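Local coordinates for NanU sialic acid binding protein (Bacteroides fragilis, PDB 4L7T) that binds sialic acid with high affinity as a SusD-like protein of the outer membrane, probably working together with the transporter NanO, at residues T91-F96 against L493-N498; K168-A173 against P506-T511; R286-P291 against L319-I324; A332-D337 against D438-N443. One frame throughout, in Å; residues are numbered along the deposited sequence.

Contact 1: T91-F96 against L493-N498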
loop_
_atom_site.group_PDB
_atom_site.type_symbol
_atom_site.label_atom_id
_atom_site.label_comp_id
_atom_site.label_asym_id
_atom_site.label_seq_id
_atom_site.Cartn_x
_atom_site.Cartn_y
_atom_site.Cartn_z
ATOM N N THR A 91 -0.459 -20.102 5.991
ATOM C CA THR A 91 -1.115 -18.835 6.374
ATOM C C THR A 91 -0.813 -17.714 5.404
ATOM O O THR A 91 -1.441 -16.677 5.497
ATOM C CB THR A 91 -0.675 -18.382 7.823
ATOM O OG1 THR A 91 0.736 -18.163 7.790
ATOM C CG2 THR A 91 -1.077 -19.458 8.855
ATOM N N GLY A 92 0.097 -17.914 4.477
ATOM C CA GLY A 92 0.430 -16.856 3.450
ATOM C C GLY A 92 1.439 -15.847 4.016
ATOM O O GLY A 92 2.506 -15.656 3.446
ATOM N N ILE A 93 1.151 -15.283 5.170
ATOM C CA ILE A 93 2.103 -14.444 5.915
ATOM C C ILE A 93 2.235 -14.985 7.341
ATOM O O ILE A 93 1.232 -15.447 7.898
ATOM C CB ILE A 93 1.517 -13.009 6.027
ATOM C CG1 ILE A 93 1.474 -12.320 4.684
ATOM C CG2 ILE A 93 2.412 -12.156 6.932
ATOM C CD1 ILE A 93 0.674 -10.903 4.703
ATOM N N SER A 94 3.424 -14.941 7.937
ATOM C CA SER A 94 3.607 -15.451 9.300
ATOM C C SER A 94 3.957 -14.350 10.261
ATOM O O SER A 94 4.375 -13.267 9.827
ATOM C CB SER A 94 4.803 -16.433 9.337
ATOM O OG SER A 94 4.552 -17.535 8.480
ATOM N N ASN A 95 3.829 -14.656 11.554
ATOM C CA ASN A 95 4.379 -13.865 12.670
ATOM C C ASN A 95 3.886 -12.381 12.605
ATOM O O ASN A 95 4.685 -11.478 12.801
ATOM C CB ASN A 95 5.951 -13.934 12.651
ATOM C CG ASN A 95 6.499 -15.403 12.481
ATOM O OD1 ASN A 95 7.490 -15.663 11.754
ATOM N ND2 ASN A 95 5.872 -16.336 13.210
ATOM N N PHE A 96 2.591 -12.165 12.349
ATOM C CA PHE A 96 1.999 -10.824 12.320
ATOM C C PHE A 96 2.784 -9.903 11.438
ATOM O O PHE A 96 2.918 -8.706 11.781
ATOM C CB PHE A 96 1.774 -10.252 13.744
ATOM C CG PHE A 96 0.861 -11.103 14.589
ATOM C CD1 PHE A 96 -0.540 -11.105 14.378
ATOM C CD2 PHE A 96 1.402 -11.979 15.554
ATOM C CE1 PHE A 96 -1.382 -11.908 15.083
ATOM C CE2 PHE A 96 0.532 -12.836 16.239
ATOM C CZ PHE A 96 -0.845 -12.774 16.036
ATOM N N LEU A 493 -12.499 -13.269 6.594
ATOM C CA LEU A 493 -11.937 -11.967 6.091
ATOM C C LEU A 493 -10.639 -11.650 6.768
ATOM O O LEU A 493 -9.781 -10.979 6.151
ATOM C CB LEU A 493 -12.929 -10.828 6.325
ATOM C CG LEU A 493 -14.278 -11.032 5.614
ATOM C CD1 LEU A 493 -15.178 -9.882 5.964
ATOM C CD2 LEU A 493 -14.168 -11.212 4.065
ATOM N N LEU A 494 -10.444 -12.091 8.010
ATOM C CA LEU A 494 -9.135 -11.954 8.649
ATOM C C LEU A 494 -8.121 -12.977 8.136
ATOM O O LEU A 494 -8.510 -13.838 7.344
ATOM C CB LEU A 494 -9.294 -12.022 10.152
ATOM C CG LEU A 494 -10.214 -10.970 10.679
ATOM C CD1 LEU A 494 -10.421 -11.234 12.181
ATOM C CD2 LEU A 494 -9.689 -9.497 10.418
ATOM N N TRP A 495 -6.860 -12.924 8.597
ATOM C CA TRP A 495 -5.826 -13.880 8.224
ATOM C C TRP A 495 -5.640 -14.873 9.372
ATOM O O TRP A 495 -5.772 -14.521 10.543
ATOM C CB TRP A 495 -4.501 -13.122 8.043
ATOM C CG TRP A 495 -4.451 -12.226 6.821
ATOM C CD1 TRP A 495 -5.149 -11.100 6.599
ATOM C CD2 TRP A 495 -3.648 -12.422 5.654
ATOM N NE1 TRP A 495 -4.868 -10.589 5.341
ATOM C CE2 TRP A 495 -3.943 -11.384 4.756
ATOM C CE3 TRP A 495 -2.702 -13.386 5.268
ATOM C CZ2 TRP A 495 -3.286 -11.233 3.552
ATOM C CZ3 TRP A 495 -2.100 -13.265 4.043
ATOM C CH2 TRP A 495 -2.401 -12.192 3.184
ATOM N N PRO A 496 -5.348 -16.132 9.029
ATOM C CA PRO A 496 -4.939 -17.076 10.098
ATOM C C PRO A 496 -3.569 -16.794 10.679
ATOM O O PRO A 496 -2.778 -15.997 10.131
ATOM C CB PRO A 496 -4.933 -18.434 9.392
ATOM C CG PRO A 496 -4.475 -18.050 7.938
ATOM C CD PRO A 496 -5.116 -16.628 7.663
ATOM N N ILE A 497 -3.276 -17.443 11.805
ATOM C CA ILE A 497 -2.020 -17.316 12.561
ATOM C C ILE A 497 -1.235 -18.587 12.414
ATOM O O ILE A 497 -1.793 -19.652 12.623
ATOM C CB ILE A 497 -2.331 -17.021 14.066
ATOM C CG1 ILE A 497 -3.154 -15.733 14.137
ATOM C CG2 ILE A 497 -0.986 -17.045 14.906
ATOM C CD1 ILE A 497 -3.694 -15.384 15.544
ATOM N N ASN A 498 0.027 -18.484 12.049
ATOM C CA ASN A 498 0.878 -19.640 11.797
ATOM C C ASN A 498 1.221 -20.441 13.059
ATOM O O ASN A 498 1.176 -19.919 14.132
ATOM C CB ASN A 498 2.134 -19.316 11.018
ATOM C CG ASN A 498 2.986 -18.292 11.693
ATOM O OD1 ASN A 498 2.564 -17.145 11.843
ATOM N ND2 ASN A 498 4.199 -18.687 12.120
HETATM O O HOH W 1 -0.099 -15.631 10.363
#
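The backbones come nearest at Thr91 and Pro496 and again at Ser94 and Asn498, with CA atoms 5.6 Å apart in each pair, and neither forms regular structure. One direct hydrogen bond joins the two loops: Asn95 N donates to Asn498 OD1 at 2.8 Å, nearly straight at 167° but with the donor tilted 30° from the carbonyl plane. CG of Asn498 lies between its own N and carbonyl carbon (chi1 58°), which turns the amide over Ser94, whose CB is 3.4 Å from Asn498 OD1. A water lies 2.8 Å from Ile93 O and 2.7 Å from Pro496 O, bridging the two backbones. Ile93 O also accepts a hydrogen bond from Thr91 OG1, which comes from above the carbonyl plane. Both segments are irregular connections in the largely helical, TPR-related SusD fold, ahead of helices 99-115 and 499-504. Thr91 packs on Pro496 and Asn498, its CG2 3.5 Å from Asn498 N and 3.8 Å from Pro496 CG. Ile93 CD1 sits over one face of the Trp495 indole, 4.0 Å from the centroid of the six-membered ring, a CH-pi contact, while Thr91 O approaches the ring edge at CE3. Arg61 makes a cation-pi contact with the same indole, and Trp146 of helix 121-146 meets both Trp495 and, edge-to-face, Phe96.

Contact 2: K168-A173 against P506-T511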
loop_
_atom_site.group_PDB
_atom_site.type_symbol
_atom_site.label_atom_id
_atom_site.label_comp_id
_atom_site.label_asym_id
_atom_site.label_seq_id
_atom_site.Cartn_x
_atom_site.Cartn_y
_atom_site.Cartn_z
ATOM N N LYS A 168 1.079 -13.556 26.939
ATOM C CA LYS A 168 0.183 -12.389 26.749
ATOM C C LYS A 168 -1.041 -12.552 25.839
ATOM O O LYS A 168 -0.910 -12.944 24.691
ATOM C CB LYS A 168 0.957 -11.117 26.370
ATOM C CG LYS A 168 0.146 -9.854 26.686
ATOM C CD LYS A 168 0.998 -8.622 26.811
ATOM C CE LYS A 168 0.396 -7.637 27.821
ATOM N NZ LYS A 168 -0.807 -6.934 27.282
ATOM N N ALA A 169 -2.223 -12.247 26.366
ATOM C CA ALA A 169 -3.455 -12.379 25.605
ATOM C C ALA A 169 -3.694 -11.173 24.672
ATOM O O ALA A 169 -3.296 -10.049 24.985
ATOM C CB ALA A 169 -4.630 -12.557 26.530
ATOM N N ALA A 170 -4.336 -11.414 23.539
ATOM C CA ALA A 170 -4.686 -10.327 22.609
ATOM C C ALA A 170 -5.806 -9.476 23.204
ATOM O O ALA A 170 -6.591 -9.949 23.998
ATOM C CB ALA A 170 -5.104 -10.917 21.284
ATOM N N SER A 171 -5.876 -8.194 22.832
ATOM C CA SER A 171 -7.004 -7.352 23.168
ATOM C C SER A 171 -8.044 -7.409 22.065
ATOM O O SER A 171 -7.656 -7.594 20.883
ATOM C CB SER A 171 -6.512 -5.903 23.358
ATOM O OG SER A 171 -5.452 -5.851 24.335
ATOM N N PRO A 172 -9.341 -7.248 22.422
ATOM C CA PRO A 172 -10.429 -7.157 21.458
ATOM C C PRO A 172 -10.128 -6.030 20.466
ATOM O O PRO A 172 -9.548 -4.998 20.829
ATOM C CB PRO A 172 -11.688 -6.806 22.286
ATOM C CG PRO A 172 -11.387 -7.236 23.689
ATOM C CD PRO A 172 -9.834 -7.118 23.814
ATOM N N ALA A 173 -10.549 -6.261 19.251
ATOM C CA ALA A 173 -10.442 -5.258 18.170
ATOM C C ALA A 173 -10.908 -3.851 18.605
ATOM O O ALA A 173 -10.282 -2.841 18.233
ATOM C CB ALA A 173 -11.270 -5.724 16.995
ATOM N N PRO A 506 0.867 -19.601 24.343
ATOM C CA PRO A 506 -0.342 -20.332 24.739
ATOM C C PRO A 506 -1.600 -19.513 24.991
ATOM O O PRO A 506 -2.691 -20.038 24.845
ATOM C CB PRO A 506 0.089 -21.053 26.041
ATOM C CG PRO A 506 1.412 -20.385 26.458
ATOM C CD PRO A 506 2.041 -20.021 25.146
ATOM N N ALA A 507 -1.483 -18.221 25.317
ATOM C CA ALA A 507 -2.699 -17.403 25.511
ATOM C C ALA A 507 -3.387 -16.941 24.199
ATOM O O ALA A 507 -4.521 -16.469 24.240
ATOM C CB ALA A 507 -2.408 -16.192 26.410
ATOM N N LEU A 508 -2.698 -17.076 23.070
ATOM C CA LEU A 508 -3.303 -16.698 21.769
ATOM C C LEU A 508 -4.242 -17.761 21.216
ATOM O O LEU A 508 -3.875 -18.939 21.264
ATOM C CB LEU A 508 -2.197 -16.440 20.731
ATOM C CG LEU A 508 -1.411 -15.141 20.884
ATOM C CD1 LEU A 508 -0.357 -15.067 19.799
ATOM C CD2 LEU A 508 -2.366 -14.002 20.793
ATOM N N LYS A 509 -5.392 -17.356 20.664
ATOM C CA LYS A 509 -6.296 -18.246 19.917
ATOM C C LYS A 509 -6.089 -18.077 18.399
ATOM O O LYS A 509 -5.689 -16.988 17.949
ATOM C CB LYS A 509 -7.760 -17.964 20.262
ATOM C CG LYS A 509 -8.058 -17.958 21.785
ATOM C CD LYS A 509 -9.374 -18.653 22.159
ATOM C CE LYS A 509 -10.579 -17.721 22.037
ATOM N NZ LYS A 509 -11.368 -17.589 23.326
ATOM N N GLN A 510 -6.382 -19.127 17.634
ATOM C CA GLN A 510 -6.402 -19.063 16.155
ATOM C C GLN A 510 -7.479 -18.049 15.781
ATOM O O GLN A 510 -8.493 -17.896 16.442
ATOM C CB GLN A 510 -6.800 -20.424 15.552
ATOM C CG GLN A 510 -6.896 -20.443 14.026
ATOM C CD GLN A 510 -5.601 -20.037 13.402
ATOM O OE1 GLN A 510 -4.662 -20.833 13.296
ATOM N NE2 GLN A 510 -5.523 -18.780 13.012
ATOM N N THR A 511 -7.312 -17.389 14.652
ATOM C CA THR A 511 -8.331 -16.469 14.188
ATOM C C THR A 511 -9.676 -17.159 13.957
ATOM O O THR A 511 -9.693 -18.286 13.468
ATOM C CB THR A 511 -7.847 -15.907 12.823
ATOM O OG1 THR A 511 -6.535 -15.393 12.998
ATOM C CG2 THR A 511 -8.791 -14.856 12.268
HETATM O O HOH W 2 -5.357 -14.146 23.157
#
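Ala507 presses its methyl group against the peptide between Lys168 and Ala169, with CB 3.9 Å from Lys168 C and equally close to Ala169 N. In the mainly helical SusD fold this is a loop-to-loop contact at the surface: segment 506-511 belongs to the C-terminal tail that follows helix 499-504, whereas segment 168-173 leads into helix 173-191. The nearest CA atoms are those of Ala169 and Ala507, 5.1 Å apart, and the methyl groups of these two alanines are separated by 4.3 Å. One residue further along each chain, Leu508 sends its CD2 branch to the methyl of Ala170; its CG stands opposite the carbonyl carbon (chi1 -74°), and the branch also passes 4.3 Å from Lys168 O. The contact is small, with methyl groups against methyls and a peptide, and no direct hydrogen bond joins the segments. Asn505, just ahead of the tail segment, donates from ND2 to Lys168 O and accepts the Ala507 N-H at OD1, so one side-chain amide serves both backbones. Leu508 rests on Val501 and Leu502 of helix 499-504, while Ser171 pairs through its backbone with Val149 and Ala173 N is bound by Asp148 OD1. Between the loops a single water completes the junction, accepting from Ala170 N at 2.9 Å and donating to Ala507 O at 2.7 Å.

Contact 3: R286-P291 against L319-I324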
loop_
_atom_site.group_PDB
_atom_site.type_symbol
_atom_site.label_atom_id
_atom_site.label_comp_id
_atom_site.label_asym_id
_atom_site.label_seq_id
_atom_site.Cartn_x
_atom_site.Cartn_y
_atom_site.Cartn_z
ATOM N N ARG A 286 10.936 -8.193 -7.499
ATOM C CA ARG A 286 11.526 -8.914 -8.595
ATOM C C ARG A 286 11.115 -10.398 -8.634
ATOM O O ARG A 286 10.795 -10.903 -9.699
ATOM C CB ARG A 286 13.067 -8.845 -8.469
ATOM C CG ARG A 286 13.774 -9.247 -9.773
ATOM C CD ARG A 286 15.361 -9.394 -9.640
ATOM N NE ARG A 286 15.719 -10.226 -8.513
ATOM C CZ ARG A 286 15.936 -11.546 -8.677
ATOM N NH1 ARG A 286 15.822 -12.050 -9.861
ATOM N NH2 ARG A 286 16.217 -12.331 -7.646
ATOM N N GLN A 287 11.113 -11.016 -7.455
ATOM C CA GLN A 287 10.869 -12.491 -7.320
ATOM C C GLN A 287 9.372 -12.851 -7.549
ATOM O O GLN A 287 9.094 -14.038 -7.688
ATOM C CB GLN A 287 11.244 -12.920 -5.929
ATOM C CG GLN A 287 12.745 -13.064 -5.649
ATOM C CD GLN A 287 12.988 -13.444 -4.192
ATOM O OE1 GLN A 287 13.973 -13.038 -3.599
ATOM N NE2 GLN A 287 12.073 -14.209 -3.605
ATOM N N ASN A 288 8.424 -11.883 -7.632
ATOM C CA ASN A 288 6.969 -12.224 -7.808
ATOM C C ASN A 288 6.263 -11.615 -9.003
ATOM O O ASN A 288 5.210 -12.094 -9.472
ATOM C CB ASN A 288 6.183 -11.851 -6.558
ATOM C CG ASN A 288 6.495 -12.776 -5.394
ATOM O OD1 ASN A 288 6.026 -13.927 -5.353
ATOM N ND2 ASN A 288 7.308 -12.302 -4.446
ATOM N N LEU A 289 6.733 -10.433 -9.462
ATOM C CA LEU A 289 5.958 -9.657 -10.403
ATOM C C LEU A 289 6.748 -9.211 -11.629
ATOM O O LEU A 289 6.217 -8.534 -12.520
ATOM C CB LEU A 289 5.495 -8.371 -9.651
ATOM C CG LEU A 289 4.266 -8.562 -8.732
ATOM C CD1 LEU A 289 3.843 -7.154 -8.066
ATOM C CD2 LEU A 289 3.060 -9.213 -9.351
ATOM N N VAL A 290 8.012 -9.654 -11.732
ATOM C CA VAL A 290 8.868 -9.253 -12.861
ATOM C C VAL A 290 9.089 -10.504 -13.709
ATOM O O VAL A 290 9.499 -11.505 -13.165
ATOM C CB VAL A 290 10.216 -8.659 -12.351
ATOM C CG1 VAL A 290 11.161 -8.354 -13.587
ATOM C CG2 VAL A 290 9.866 -7.325 -11.493
ATOM N N PRO A 291 8.862 -10.415 -15.024
ATOM C CA PRO A 291 9.099 -11.606 -15.873
ATOM C C PRO A 291 10.593 -12.034 -15.990
ATOM O O PRO A 291 11.528 -11.283 -15.704
ATOM C CB PRO A 291 8.506 -11.224 -17.211
ATOM C CG PRO A 291 8.648 -9.690 -17.256
ATOM C CD PRO A 291 8.465 -9.226 -15.832
ATOM N N LEU A 319 10.788 -13.397 -11.538
ATOM C CA LEU A 319 9.824 -14.527 -11.729
ATOM C C LEU A 319 8.393 -14.023 -11.481
ATOM O O LEU A 319 8.190 -13.120 -10.625
ATOM C CB LEU A 319 10.171 -15.688 -10.795
ATOM C CG LEU A 319 11.480 -16.389 -11.211
ATOM C CD1 LEU A 319 11.898 -17.374 -10.171
ATOM C CD2 LEU A 319 11.403 -17.135 -12.546
ATOM N N ILE A 320 7.433 -14.608 -12.214
ATOM C CA ILE A 320 6.057 -14.241 -11.990
ATOM C C ILE A 320 5.468 -15.350 -11.136
ATOM O O ILE A 320 5.404 -16.546 -11.560
ATOM C CB ILE A 320 5.292 -14.154 -13.275
ATOM C CG1 ILE A 320 5.791 -13.062 -14.251
ATOM C CG2 ILE A 320 3.746 -13.975 -12.955
ATOM C CD1 ILE A 320 5.796 -11.604 -13.674
ATOM N N ARG A 321 5.022 -14.989 -9.920
ATOM C CA ARG A 321 4.306 -15.913 -9.031
ATOM C C ARG A 321 2.871 -15.476 -8.858
ATOM O O ARG A 321 2.009 -16.255 -8.539
ATOM C CB ARG A 321 4.930 -16.038 -7.639
ATOM C CG ARG A 321 6.453 -16.403 -7.629
ATOM C CD ARG A 321 6.717 -17.807 -8.118
ATOM N NE ARG A 321 8.160 -18.071 -7.878
ATOM C CZ ARG A 321 8.793 -19.131 -8.384
ATOM N NH1 ARG A 321 8.134 -20.003 -9.174
ATOM N NH2 ARG A 321 10.074 -19.314 -8.051
ATOM N N LEU A 322 2.657 -14.167 -8.990
ATOM C CA LEU A 322 1.298 -13.569 -8.980
ATOM C C LEU A 322 1.078 -13.049 -10.382
ATOM O O LEU A 322 1.767 -12.090 -10.842
ATOM C CB LEU A 322 1.268 -12.361 -8.001
ATOM C CG LEU A 322 1.148 -12.701 -6.503
ATOM C CD1 LEU A 322 1.442 -11.508 -5.491
ATOM C CD2 LEU A 322 -0.211 -13.263 -6.139
ATOM N N GLN A 323 0.106 -13.629 -11.085
ATOM C CA GLN A 323 -0.197 -13.270 -12.478
ATOM C C GLN A 323 -1.463 -12.404 -12.525
ATOM O O GLN A 323 -2.551 -12.880 -12.180
ATOM C CB GLN A 323 -0.369 -14.582 -13.309
ATOM C CG GLN A 323 -0.826 -14.316 -14.768
ATOM C CD GLN A 323 0.131 -13.441 -15.558
ATOM O OE1 GLN A 323 1.340 -13.776 -15.736
ATOM N NE2 GLN A 323 -0.381 -12.273 -16.005
ATOM N N ILE A 324 -1.326 -11.158 -12.994
ATOM C CA ILE A 324 -2.469 -10.304 -13.217
ATOM C C ILE A 324 -3.452 -11.011 -14.157
ATOM O O ILE A 324 -3.030 -11.601 -15.180
ATOM C CB ILE A 324 -1.986 -9.025 -13.923
ATOM C CG1 ILE A 324 -0.968 -8.268 -13.038
ATOM C CG2 ILE A 324 -3.202 -8.137 -14.352
ATOM C CD1 ILE A 324 -0.074 -7.337 -13.879
HETATM O O HOH W 3 9.850 -16.300 -6.526
#
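Asn288 O is gripped by two successive backbone N-H groups of the facing segment. Arg321 N binds it at 2.9 Å, from above the carbonyl plane, and Leu322 N adds a weak bond that is long at 3.3 Å although nearly straight. Ile320 CA makes a CA-H...O contact with the same atom, so three consecutive residues converge on this one oxygen. A second backbone bond, Leu319 N to Arg286 O at 3.1 Å, lies two residues earlier. Gln287 O, between these two carbonyls, accepts instead from a water, which in turn accepts from Arg321 NE in the plane of the guanidinium. The arginine bends at chi2 (-68°), and its aliphatic start crosses the Asn288 amide at about a right angle: Asn288 OD1 lies 3.3 Å from Arg321 CB, with the amide and guanidinium planes 65° apart. The polar ends are held elsewhere, Arg321 NH1 by Ala74 O and Asn288 ND2 by Arg284 O within the helix. On the buried side, Leu289 CD2 packs 3.9 Å from Leu322 CB, and Ile320 CD1 lies against Leu289 C at 3.3 Å and continues to Pro291 CD at 4.2 Å. Here the weakly bonded helix 284-289 and the residues just after it meet the loop that leads into strand 323-324. Leu289 and Leu322 both touch Tyr65 of strand 65-67, the antiparallel partner of strand 323-324, while Ile320 rests on Tyr295 and Pro291 on Met296, both of helix 293-299; Pro291 also meets Phe362 of strand 356-363.

Contact 4: A332-D337 against D438-N443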
loop_
_atom_site.group_PDB
_atom_site.type_symbol
_atom_site.label_atom_id
_atom_site.label_comp_id
_atom_site.label_asym_id
_atom_site.label_seq_id
_atom_site.Cartn_x
_atom_site.Cartn_y
_atom_site.Cartn_z
ATOM N N ALA A 332 -9.881 -2.699 -17.464
ATOM C CA ALA A 332 -9.659 -1.775 -16.339
ATOM C C ALA A 332 -9.811 -0.321 -16.689
ATOM O O ALA A 332 -10.114 0.467 -15.751
ATOM C CB ALA A 332 -8.319 -1.993 -15.709
ATOM N N PHE A 333 -9.445 0.039 -17.930
ATOM C CA PHE A 333 -9.265 1.465 -18.249
ATOM C C PHE A 333 -10.032 1.849 -19.498
ATOM O O PHE A 333 -10.005 1.128 -20.473
ATOM C CB PHE A 333 -7.779 1.852 -18.441
ATOM C CG PHE A 333 -6.918 1.552 -17.254
ATOM C CD1 PHE A 333 -6.809 2.477 -16.193
ATOM C CD2 PHE A 333 -6.213 0.346 -17.177
ATOM C CE1 PHE A 333 -5.991 2.182 -15.066
ATOM C CE2 PHE A 333 -5.421 0.060 -16.069
ATOM C CZ PHE A 333 -5.273 0.985 -15.031
ATOM N N ARG A 334 -10.664 3.036 -19.454
ATOM C CA ARG A 334 -11.231 3.666 -20.680
ATOM C C ARG A 334 -10.128 4.134 -21.655
ATOM O O ARG A 334 -9.023 4.477 -21.242
ATOM C CB ARG A 334 -12.109 4.857 -20.276
ATOM C CG ARG A 334 -13.215 4.590 -19.310
ATOM C CD ARG A 334 -14.249 3.501 -19.714
ATOM N NE ARG A 334 -14.764 3.754 -21.072
ATOM C CZ ARG A 334 -15.891 4.413 -21.343
ATOM N NH1 ARG A 334 -16.676 4.890 -20.366
ATOM N NH2 ARG A 334 -16.226 4.595 -22.642
ATOM N N ASP A 335 -10.373 4.161 -22.983
ATOM C CA ASP A 335 -9.355 4.673 -23.893
ATOM C C ASP A 335 -8.977 6.081 -23.515
ATOM O O ASP A 335 -9.855 6.875 -23.076
ATOM C CB ASP A 335 -9.931 4.767 -25.321
ATOM C CG ASP A 335 -10.159 3.432 -25.940
ATOM O OD1 ASP A 335 -9.819 2.376 -25.348
ATOM O OD2 ASP A 335 -10.717 3.462 -27.058
ATOM N N GLY A 336 -7.683 6.374 -23.683
ATOM C CA GLY A 336 -7.182 7.693 -23.298
ATOM C C GLY A 336 -6.599 7.797 -21.902
ATOM O O GLY A 336 -5.811 8.713 -21.635
ATOM N N ASP A 337 -6.923 6.832 -21.024
ATOM C CA ASP A 337 -6.346 6.839 -19.705
ATOM C C ASP A 337 -4.862 6.480 -19.736
ATOM O O ASP A 337 -4.487 5.329 -19.971
ATOM C CB ASP A 337 -7.153 5.852 -18.805
ATOM C CG ASP A 337 -6.925 6.062 -17.279
ATOM O OD1 ASP A 337 -5.804 6.512 -16.863
ATOM O OD2 ASP A 337 -7.852 5.701 -16.541
ATOM N N ASP A 438 -21.751 0.824 -21.725
ATOM C CA ASP A 438 -21.439 -0.497 -22.261
ATOM C C ASP A 438 -20.105 -1.079 -21.798
ATOM O O ASP A 438 -19.954 -2.305 -21.711
ATOM C CB ASP A 438 -21.365 -0.405 -23.796
ATOM C CG ASP A 438 -22.733 -0.327 -24.464
ATOM O OD1 ASP A 438 -23.790 -0.425 -23.788
ATOM O OD2 ASP A 438 -22.716 -0.181 -25.710
ATOM N N PHE A 439 -19.131 -0.210 -21.547
ATOM C CA PHE A 439 -17.820 -0.641 -21.058
ATOM C C PHE A 439 -17.951 -1.537 -19.808
ATOM O O PHE A 439 -17.037 -2.365 -19.552
ATOM C CB PHE A 439 -16.901 0.601 -20.769
ATOM C CG PHE A 439 -15.518 0.238 -20.313
ATOM C CD1 PHE A 439 -14.456 0.051 -21.204
ATOM C CD2 PHE A 439 -15.275 0.065 -18.938
ATOM C CE1 PHE A 439 -13.194 -0.331 -20.728
ATOM C CE2 PHE A 439 -14.013 -0.287 -18.471
ATOM C CZ PHE A 439 -12.975 -0.432 -19.336
ATOM N N TYR A 440 -19.035 -1.370 -19.063
ATOM C CA TYR A 440 -19.248 -2.040 -17.758
ATOM C C TYR A 440 -20.047 -3.346 -17.862
ATOM O O TYR A 440 -20.207 -4.046 -16.871
ATOM C CB TYR A 440 -19.828 -1.118 -16.638
ATOM C CG TYR A 440 -18.868 0.030 -16.471
ATOM C CD1 TYR A 440 -17.620 -0.181 -15.868
ATOM C CD2 TYR A 440 -19.088 1.293 -17.083
ATOM C CE1 TYR A 440 -16.633 0.862 -15.817
ATOM C CE2 TYR A 440 -18.102 2.306 -17.048
ATOM C CZ TYR A 440 -16.888 2.082 -16.368
ATOM O OH TYR A 440 -15.910 3.075 -16.315
ATOM N N THR A 441 -20.616 -3.643 -19.031
ATOM C CA THR A 441 -21.711 -4.652 -18.976
ATOM C C THR A 441 -21.303 -6.055 -18.546
ATOM O O THR A 441 -22.042 -6.712 -17.771
ATOM C CB THR A 441 -22.484 -4.723 -20.259
ATOM O OG1 THR A 441 -21.521 -4.770 -21.297
ATOM C CG2 THR A 441 -23.313 -3.511 -20.418
ATOM N N ASP A 442 -20.183 -6.547 -19.028
ATOM C CA ASP A 442 -19.757 -7.889 -18.543
ATOM C C ASP A 442 -18.431 -7.682 -17.820
ATOM O O ASP A 442 -17.454 -8.335 -18.123
ATOM C CB ASP A 442 -19.628 -8.878 -19.756
ATOM C CG ASP A 442 -18.847 -10.192 -19.435
ATOM O OD1 ASP A 442 -19.198 -10.902 -18.453
ATOM O OD2 ASP A 442 -17.866 -10.515 -20.189
ATOM N N ASN A 443 -18.394 -6.723 -16.891
ATOM C CA ASN A 443 -17.075 -6.301 -16.318
ATOM C C ASN A 443 -17.117 -6.561 -14.848
ATOM O O ASN A 443 -17.820 -5.878 -14.140
ATOM C CB ASN A 443 -16.819 -4.801 -16.617
ATOM C CG ASN A 443 -15.430 -4.345 -16.192
ATOM O OD1 ASN A 443 -14.890 -4.884 -15.220
ATOM N ND2 ASN A 443 -14.799 -3.442 -16.969
#
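The Phe439 ring carries Arg334 CD over the centre of one face, 3.6 Å from the ring centroid and 14° off the normal, a CH-pi contact. Ala332 C approaches the edge at CZ, and Tyr440 CD1 lies in the ring plane by CD2. Tyr440 in turn has Phe439 CD2 over one face, toward the rim of its ring, so the two neighbouring aromatics meet edge of one to face of the other. The Arg334 side chain bends twice, at chi2 and chi3, and this fold lays its outer part along the phenylalanine instead of out from the turn. Its guanidinium plane is only 17° from that of the Phe439 ring, with Phe439 CB 3.8 Å above one face and offset toward the rim. Overlap with the ring proper falls mainly to Arg334 CD and NE, the latter 3.7 Å from Phe439 CG. Phe439 CE1 meets the backbone at Phe333 O, 3.5 Å away, and Tyr440 OH lies 3.8 Å from Arg334 CD. No hydrogen bond passes directly between the segments; Asp435 links them from outside, since its OD1 forms a salt bridge with Arg334 NH1 and a hydrogen bond with Tyr440 OH. In the fold, Arg334, first residue of the type II turn that ends at Asp337, and the Ala332-Phe333 backbone before it pack on the 3-10 segment 438-440. Helix 452-463 backs both through Arg462, which bonds Ala332 O and Tyr440 OH, and helix 407-418 touches Arg334 through Tyr418.

In the fold
From the N terminus, contact 1 opens at 91-96 and contact 2 at 168-173. Both close only in the C-terminal part of the chain, at 493-498 and 506-511, so the two long loops cross; together they tie the loops before helices 99-115 and 173-191 to the segments flanking helix 499-504. They also touch, through Trp495 O and Thr511 OG1. Contacts 3 and 4 fall within both long loops and follow in series. Contact 3 closes a short excursion of 27 residues containing helix 293-299; contact 4 spans 100 residues, including the hairpin 344-350/356-363. Contact 4 lies farthest from contact 2, centres about 45 Å apart.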